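PDB 1UAI: polyguluronate lyase from Corynebacterium sp., which probably cleaves the poly(alpha-L-guluronate) stretches of alginate, as a lyase with a jellyroll beta-sandwich fold. Local coordinates for residues Val54-Ala59 and Ser73-Met78; Glu108-Leu113 and Thr196-Ser201; Gln117-Asp122 and Gly187-Ala192. All blocks are in the same frame, centred on the assembly; numbering follows the deposited sequence.

How the contacts relate
From the N terminus, contact 1 closes first. It returns 73-78 to 54-59 after a short excursion and ties the two sheets of the sandwich together. Contact 2 opens later, at 108-113, and closes last, at 196-201. Contact 3 opens and closes between those segments, pairing the end of strand 112-119 with 189-192. Contact 2 joins the loop before that strand, and its first residues, to the loop after 194-196. Both act within one sheet, which also holds 72-79. Contact 1 meets contact 2 through A58 O and T196 OG1. It meets contact 3 through the E74-K191 salt bridge and the probable hydrogen bond of L75 N to A192 O, as strands 72-79 and 189-192 are neighbours.

Contact 1 of 3, residues Val54-Ala59 and Ser73-Met78; sequences VQFRAA and SELREM
The flat ring of F56 is met obliquely by both S73 and L75. S73 O lies 3.2 Å from F56 CD1, and L75 CG lies 3.7 Å from F56 CZ. This contact bridges the two sheets of the jellyroll beta-sandwich. Strand 54-59 belongs to one, and strand 72-79, with the RSELR motif of polysaccharide lyase family 7, to the other. The latter probably lines the substrate groove, as in relatives. The short strand axes are inclined at 122° and approach to 6.3 Å. No hydrogen bond joins the two segments. They meet at the S73 end of 73-78 and diverge toward M78.

F56 holds CG beside its backbone N (chi1 -68°), and the ring extends along the other strand as far as L75. F56 and L75 cross at about a right angle. L75 reaches the ring with its branch point and with CD1, which is also 3.7 Å from F56 CZ. In strand 211-223, L216 extends this patch against F56 and L219 against L75.

S73 sits at the root of the ring. Its OG is 3.6 Å from F56 CD1, but its hydrogen bond goes to W44 O. A58 CB is 4.0 Å from S73 N. R57 points its CB away from 73-78, and its NE bonds to Q213 OE1. The backbone oxygen R57 O is buried without a hydrogen-bond partner, and S73 CB packs 3.4 Å from it.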
# COMPACT_ATOMS: atom_id res chain seq x y z
N VAL A 54 -5.15 -9.05 -6.52
CA VAL A 54 -3.74 -8.84 -6.82
C VAL A 54 -2.85 -9.11 -5.62
O VAL A 54 -3.07 -8.59 -4.53
CB VAL A 54 -3.49 -7.39 -7.30
CG1 VAL A 54 -2.01 -7.18 -7.61
CG2 VAL A 54 -4.34 -7.10 -8.53
N GLN A 55 -1.85 -9.95 -5.84
CA GLN A 55 -0.88 -10.31 -4.81
C GLN A 55 0.33 -9.38 -4.90
O GLN A 55 0.94 -9.25 -5.96
CB GLN A 55 -0.43 -11.76 -5.01
CG GLN A 55 0.77 -12.17 -4.18
CD GLN A 55 1.11 -13.63 -4.38
OE1 GLN A 55 0.29 -14.51 -4.11
NE2 GLN A 55 2.32 -13.91 -4.85
N PHE A 56 0.64 -8.74 -3.78
CA PHE A 56 1.79 -7.85 -3.66
C PHE A 56 2.70 -8.48 -2.61
O PHE A 56 2.26 -8.74 -1.49
CB PHE A 56 1.38 -6.47 -3.16
CG PHE A 56 0.55 -5.67 -4.12
CD1 PHE A 56 1.16 -4.82 -5.04
CD2 PHE A 56 -0.83 -5.75 -4.09
CE1 PHE A 56 0.39 -4.04 -5.90
CE2 PHE A 56 -1.61 -4.97 -4.95
CZ PHE A 56 -1.00 -4.11 -5.85
N ARG A 57 3.96 -8.72 -2.97
CA ARG A 57 4.90 -9.32 -2.03
C ARG A 57 6.23 -8.58 -2.05
O ARG A 57 6.73 -8.24 -3.12
CB ARG A 57 5.13 -10.80 -2.37
CG ARG A 57 6.08 -11.51 -1.40
CD ARG A 57 6.38 -12.95 -1.81
NE ARG A 57 5.18 -13.77 -1.85
CZ ARG A 57 5.17 -15.07 -2.11
NH1 ARG A 57 6.32 -15.70 -2.36
NH2 ARG A 57 4.03 -15.75 -2.14
N ALA A 58 6.78 -8.34 -0.87
CA ALA A 58 8.07 -7.67 -0.74
C ALA A 58 8.84 -8.34 0.40
O ALA A 58 8.41 -8.31 1.56
CB ALA A 58 7.89 -6.18 -0.45
N ALA A 59 9.97 -8.96 0.05
CA ALA A 59 10.81 -9.66 1.02
C ALA A 59 11.80 -8.70 1.68
O ALA A 59 12.11 -7.65 1.14
CB ALA A 59 11.56 -10.79 0.33
N SER A 73 6.17 -3.51 -2.84
CA SER A 73 5.54 -3.88 -4.10
C SER A 73 4.26 -3.10 -3.81
O SER A 73 3.38 -3.58 -3.09
CB SER A 73 5.23 -5.36 -4.23
OG SER A 73 4.64 -5.57 -5.50
N GLU A 74 4.17 -1.90 -4.37
CA GLU A 74 3.06 -1.03 -4.01
C GLU A 74 2.65 -0.08 -5.12
O GLU A 74 3.49 0.42 -5.87
CB GLU A 74 3.51 -0.25 -2.76
CG GLU A 74 2.55 0.75 -2.15
CD GLU A 74 3.18 1.49 -0.97
OE1 GLU A 74 4.31 2.00 -1.12
OE2 GLU A 74 2.55 1.56 0.11
N LEU A 75 1.35 0.18 -5.21
CA LEU A 75 0.81 1.10 -6.21
C LEU A 75 0.91 2.54 -5.70
O LEU A 75 0.72 2.80 -4.51
CB LEU A 75 -0.66 0.76 -6.49
CG LEU A 75 -0.95 -0.64 -7.02
CD1 LEU A 75 -2.45 -0.87 -7.05
CD2 LEU A 75 -0.34 -0.82 -8.40
N ARG A 76 1.20 3.45 -6.62
CA ARG A 76 1.34 4.87 -6.33
C ARG A 76 0.33 5.60 -7.21
O ARG A 76 0.33 5.43 -8.43
CB ARG A 76 2.77 5.30 -6.66
CG ARG A 76 3.19 6.66 -6.13
CD ARG A 76 2.68 7.83 -6.96
NE ARG A 76 3.44 9.03 -6.64
CZ ARG A 76 2.94 10.26 -6.58
NH1 ARG A 76 3.73 11.28 -6.27
NH2 ARG A 76 1.65 10.47 -6.82
N GLU A 77 -0.52 6.41 -6.60
CA GLU A 77 -1.57 7.12 -7.33
C GLU A 77 -1.08 8.05 -8.43
O GLU A 77 -0.21 8.89 -8.22
CB GLU A 77 -2.44 7.92 -6.36
CG GLU A 77 -3.72 8.45 -7.00
CD GLU A 77 -4.41 9.52 -6.17
OE1 GLU A 77 -3.96 9.80 -5.04
OE2 GLU A 77 -5.41 10.09 -6.66
N MET A 78 -1.67 7.90 -9.61
CA MET A 78 -1.35 8.73 -10.76
C MET A 78 -2.65 9.39 -11.21
O MET A 78 -3.70 9.20 -10.59
CB MET A 78 -0.78 7.87 -11.89
CG MET A 78 0.48 7.09 -11.52
SD MET A 78 1.93 8.13 -11.19
CE MET A 78 2.50 8.45 -12.87

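Contact 2 of 3, residues Glu108-Leu113 and Thr196-Ser201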
# COMPACT_ATOMS: atom_id res chain seq x y z
N GLU A 108 9.80 -12.17 9.44
CA GLU A 108 10.23 -12.72 10.71
C GLU A 108 10.80 -11.63 11.61
O GLU A 108 11.21 -10.57 11.12
CB GLU A 108 11.32 -13.78 10.49
CG GLU A 108 10.88 -15.01 9.72
CD GLU A 108 9.90 -15.86 10.51
OE1 GLU A 108 10.20 -16.15 11.69
OE2 GLU A 108 8.85 -16.25 9.96
N VAL A 109 10.81 -11.89 12.91
CA VAL A 109 11.37 -11.00 13.93
C VAL A 109 10.66 -9.66 14.15
O VAL A 109 10.33 -9.31 15.28
CB VAL A 109 12.86 -10.71 13.63
CG1 VAL A 109 13.49 -9.98 14.80
CG2 VAL A 109 13.60 -12.01 13.35
N LYS A 110 10.45 -8.92 13.06
CA LYS A 110 9.78 -7.62 13.09
C LYS A 110 8.62 -7.78 12.11
O LYS A 110 8.70 -7.36 10.95
CB LYS A 110 10.75 -6.54 12.61
CG LYS A 110 10.27 -5.11 12.77
CD LYS A 110 11.36 -4.13 12.36
CE LYS A 110 10.97 -2.69 12.64
NZ LYS A 110 9.78 -2.25 11.85
N PRO A 111 7.52 -8.41 12.56
CA PRO A 111 6.33 -8.66 11.74
C PRO A 111 5.49 -7.42 11.46
O PRO A 111 4.31 -7.35 11.84
CB PRO A 111 5.58 -9.70 12.56
CG PRO A 111 5.82 -9.22 13.96
CD PRO A 111 7.30 -8.85 13.95
N HIS A 112 6.09 -6.45 10.77
CA HIS A 112 5.44 -5.18 10.47
C HIS A 112 5.22 -5.01 8.96
O HIS A 112 6.15 -5.19 8.17
CB HIS A 112 6.29 -4.03 11.00
CG HIS A 112 6.54 -4.09 12.48
ND1 HIS A 112 7.34 -3.18 13.13
CD2 HIS A 112 6.09 -4.94 13.43
CE1 HIS A 112 7.37 -3.46 14.42
NE2 HIS A 112 6.62 -4.53 14.63
N LEU A 113 4.01 -4.61 8.59
CA LEU A 113 3.66 -4.46 7.18
C LEU A 113 2.60 -3.38 6.96
O LEU A 113 1.60 -3.33 7.68
CB LEU A 113 3.15 -5.82 6.68
CG LEU A 113 2.61 -5.99 5.26
CD1 LEU A 113 3.67 -5.59 4.24
CD2 LEU A 113 2.19 -7.43 5.07
N THR A 196 6.74 -3.60 3.19
CA THR A 196 7.31 -4.36 4.29
C THR A 196 8.24 -3.55 5.18
O THR A 196 9.29 -3.09 4.73
CB THR A 196 8.01 -5.61 3.73
OG1 THR A 196 7.05 -6.37 2.98
CG2 THR A 196 8.59 -6.47 4.84
N GLN A 197 7.86 -3.41 6.44
CA GLN A 197 8.63 -2.63 7.40
C GLN A 197 9.73 -3.42 8.10
O GLN A 197 9.82 -3.44 9.33
CB GLN A 197 7.69 -2.00 8.43
CG GLN A 197 6.56 -1.17 7.82
CD GLN A 197 7.07 -0.08 6.90
OE1 GLN A 197 6.86 -0.12 5.69
NE2 GLN A 197 7.75 0.90 7.48
N ALA A 198 10.56 -4.06 7.29
CA ALA A 198 11.68 -4.84 7.81
C ALA A 198 12.65 -5.09 6.67
O ALA A 198 12.25 -5.21 5.52
CB ALA A 198 11.18 -6.16 8.39
N ASN A 199 13.94 -5.13 7.00
CA ASN A 199 14.96 -5.42 6.01
C ASN A 199 15.98 -6.34 6.67
O ASN A 199 15.76 -6.80 7.79
CB ASN A 199 15.61 -4.14 5.46
CG ASN A 199 16.18 -3.26 6.54
OD1 ASN A 199 16.74 -3.74 7.52
ND2 ASN A 199 16.04 -1.95 6.36
N CYS A 200 17.09 -6.61 6.00
CA CYS A 200 18.08 -7.52 6.56
C CYS A 200 18.82 -7.02 7.79
O CYS A 200 19.54 -7.78 8.44
CB CYS A 200 19.04 -7.96 5.46
SG CYS A 200 18.15 -8.97 4.23
N SER A 201 18.65 -5.74 8.14
CA SER A 201 19.31 -5.20 9.32
C SER A 201 18.51 -5.53 10.58
O SER A 201 19.09 -5.62 11.67
CB SER A 201 19.47 -3.68 9.21
OG SER A 201 18.25 -3.01 9.48
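K110 starts against A198 and then runs past the backbone oxygen of Q197. Its CB is 4.3 Å from A198 CB. CG lies over one face of the H112 ring, 3.5 Å above the plane and toward the rim. CD and CE then pass beside the backbone oxygen of Q197, with K110 CD 3.5 Å from Q197 O. The chain is extended up to this point and bends only at the last torsion (chi4 -63°). That bend sets NZ between two acceptors. K110 NZ donates to Q197 O at 2.8 Å, tilted 18° from the carbonyl plane. It also donates to H112 ND1 at 2.9 Å, from a position tilted 33° out of the ring plane. The amine thus ties a side chain of its own segment to the backbone of the other.

Here strand 112-119 begins, in the larger sheet of the jellyroll. L113 and T196 form an antiparallel, non-hydrogen-bonded pair. P111 and Q197 each centre an inverse gamma turn. Q197 N donates to H112 O at 3.0 Å, from above the carbonyl plane. H112 CB and Q197 CB touch at 3.6 Å. R129 of strand 124-131 packs against K110, H112 and Q197. On the L113 side, L113 CD1 lies 3.7 Å from T196 OG1, which bonds to A58 O. Beyond A198, N199 OD1 accepts from S201 N in an Asx turn, next to the C200-C206 disulfide.

Contact 3 of 3, residues Gln117-Asp122 and Gly187-Ala192; sequences QIHDGD and GNYFKA
Q117 and H119 form antiparallel hydrogen-bonded pairs with K191 and Y189, and I118 faces F190 in the non-hydrogen-bonded pair between them. Y189 CG stands between its backbone N and carbonyl carbon (chi1 62°), which lays the ring over H119 O and CB. H119 CB is 4.0 Å from the Y189 ring centroid, a CH-pi contact. The two side chains run side by side, with ring planes at 29° slid so that they barely overlap. Y189 OH comes over a face of the imidazole. H119 ND1 donates in the ring plane to D120 O at 2.8 Å, which should fix the ring's rotation. A water is 2.7 Å from Y189 OH.

Q117 and K191 point the same way on this face, with Q117 CG 3.6 Å from K191 CB. K191 NZ goes on to a salt bridge with E74. Residues 117-119 are the QIH motif and 189-192 start the YFKAG motif of polysaccharide lyase family 7. The face with Q117, H119, Y189 and K191 probably lines the substrate groove, as in relatives. I118 and F190 point to the sandwich interior, with I118 CG1 3.7 Å from F190 CE1, and reach F162 of the opposing sheet.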
# COMPACT_ATOMS: atom_id res chain seq x y z
N GLN A 117 -1.89 3.75 2.26
CA GLN A 117 -1.49 5.00 2.87
C GLN A 117 -1.86 6.26 2.12
O GLN A 117 -2.34 6.24 0.99
CB GLN A 117 0.03 5.02 3.13
CG GLN A 117 0.92 4.27 2.13
CD GLN A 117 2.42 4.54 2.31
OE1 GLN A 117 3.26 3.82 1.77
NE2 GLN A 117 2.75 5.59 3.06
N ILE A 118 -1.71 7.37 2.85
CA ILE A 118 -1.85 8.71 2.30
C ILE A 118 -0.43 9.19 2.55
O ILE A 118 0.10 9.06 3.66
CB ILE A 118 -2.82 9.62 3.07
CG1 ILE A 118 -4.26 9.19 2.83
CG2 ILE A 118 -2.62 11.08 2.61
CD1 ILE A 118 -5.28 10.01 3.58
N HIS A 119 0.20 9.70 1.51
CA HIS A 119 1.57 10.18 1.59
C HIS A 119 1.57 11.57 0.96
O HIS A 119 0.70 11.87 0.14
CB HIS A 119 2.46 9.23 0.78
CG HIS A 119 3.92 9.32 1.09
ND1 HIS A 119 4.70 10.41 0.74
CD2 HIS A 119 4.76 8.45 1.70
CE1 HIS A 119 5.95 10.20 1.12
NE2 HIS A 119 6.01 9.02 1.71
N ASP A 120 2.49 12.44 1.35
CA ASP A 120 2.55 13.74 0.70
C ASP A 120 3.97 14.02 0.22
O ASP A 120 4.75 13.09 0.06
CB ASP A 120 2.02 14.88 1.61
CG ASP A 120 2.83 15.09 2.87
OD1 ASP A 120 3.98 14.62 2.97
OD2 ASP A 120 2.30 15.76 3.78
N GLY A 121 4.29 15.28 -0.03
CA GLY A 121 5.61 15.61 -0.52
C GLY A 121 6.74 15.42 0.48
O GLY A 121 7.91 15.44 0.10
N ASP A 122 6.40 15.24 1.75
CA ASP A 122 7.41 15.07 2.79
C ASP A 122 7.55 13.67 3.35
O ASP A 122 8.67 13.21 3.59
CB ASP A 122 7.13 16.04 3.94
CG ASP A 122 7.37 17.48 3.55
OD1 ASP A 122 8.53 17.84 3.29
OD2 ASP A 122 6.38 18.25 3.50
N GLY A 187 -0.24 18.34 -1.84
CA GLY A 187 0.72 17.39 -2.36
C GLY A 187 0.49 15.96 -1.89
O GLY A 187 1.41 15.15 -1.85
N ASN A 188 -0.75 15.65 -1.53
CA ASN A 188 -1.10 14.32 -1.05
C ASN A 188 -1.41 13.36 -2.19
O ASN A 188 -1.78 13.78 -3.29
CB ASN A 188 -2.34 14.39 -0.15
CG ASN A 188 -2.14 15.28 1.04
OD1 ASN A 188 -1.42 14.94 1.97
ND2 ASN A 188 -2.77 16.45 1.01
N TYR A 189 -1.24 12.07 -1.92
CA TYR A 189 -1.55 11.02 -2.88
C TYR A 189 -1.73 9.70 -2.14
O TYR A 189 -1.24 9.53 -1.02
CB TYR A 189 -0.45 10.92 -3.96
CG TYR A 189 0.93 10.57 -3.47
CD1 TYR A 189 1.35 9.24 -3.40
CD2 TYR A 189 1.85 11.56 -3.13
CE1 TYR A 189 2.64 8.91 -3.00
CE2 TYR A 189 3.14 11.24 -2.72
CZ TYR A 189 3.53 9.91 -2.66
OH TYR A 189 4.81 9.58 -2.28
N PHE A 190 -2.46 8.79 -2.77
CA PHE A 190 -2.74 7.49 -2.18
C PHE A 190 -1.76 6.41 -2.64
O PHE A 190 -1.16 6.50 -3.72
CB PHE A 190 -4.15 7.03 -2.56
CG PHE A 190 -5.26 7.87 -1.98
CD1 PHE A 190 -5.42 7.98 -0.60
CD2 PHE A 190 -6.17 8.50 -2.81
CE1 PHE A 190 -6.49 8.71 -0.06
CE2 PHE A 190 -7.24 9.23 -2.29
CZ PHE A 190 -7.39 9.34 -0.91
N LYS A 191 -1.62 5.38 -1.81
CA LYS A 191 -0.79 4.22 -2.12
C LYS A 191 -1.48 2.99 -1.54
O LYS A 191 -2.21 3.09 -0.55
CB LYS A 191 0.61 4.32 -1.50
CG LYS A 191 1.36 5.60 -1.79
CD LYS A 191 2.86 5.41 -1.60
CE LYS A 191 3.45 4.63 -2.77
NZ LYS A 191 4.88 4.28 -2.55
N ALA A 192 -1.26 1.83 -2.15
CA ALA A 192 -1.84 0.58 -1.68
C ALA A 192 -1.00 -0.58 -2.19
O ALA A 192 -0.56 -0.58 -3.33
CB ALA A 192 -3.28 0.44 -2.17
O HOH W 1 6.73 11.54 -2.25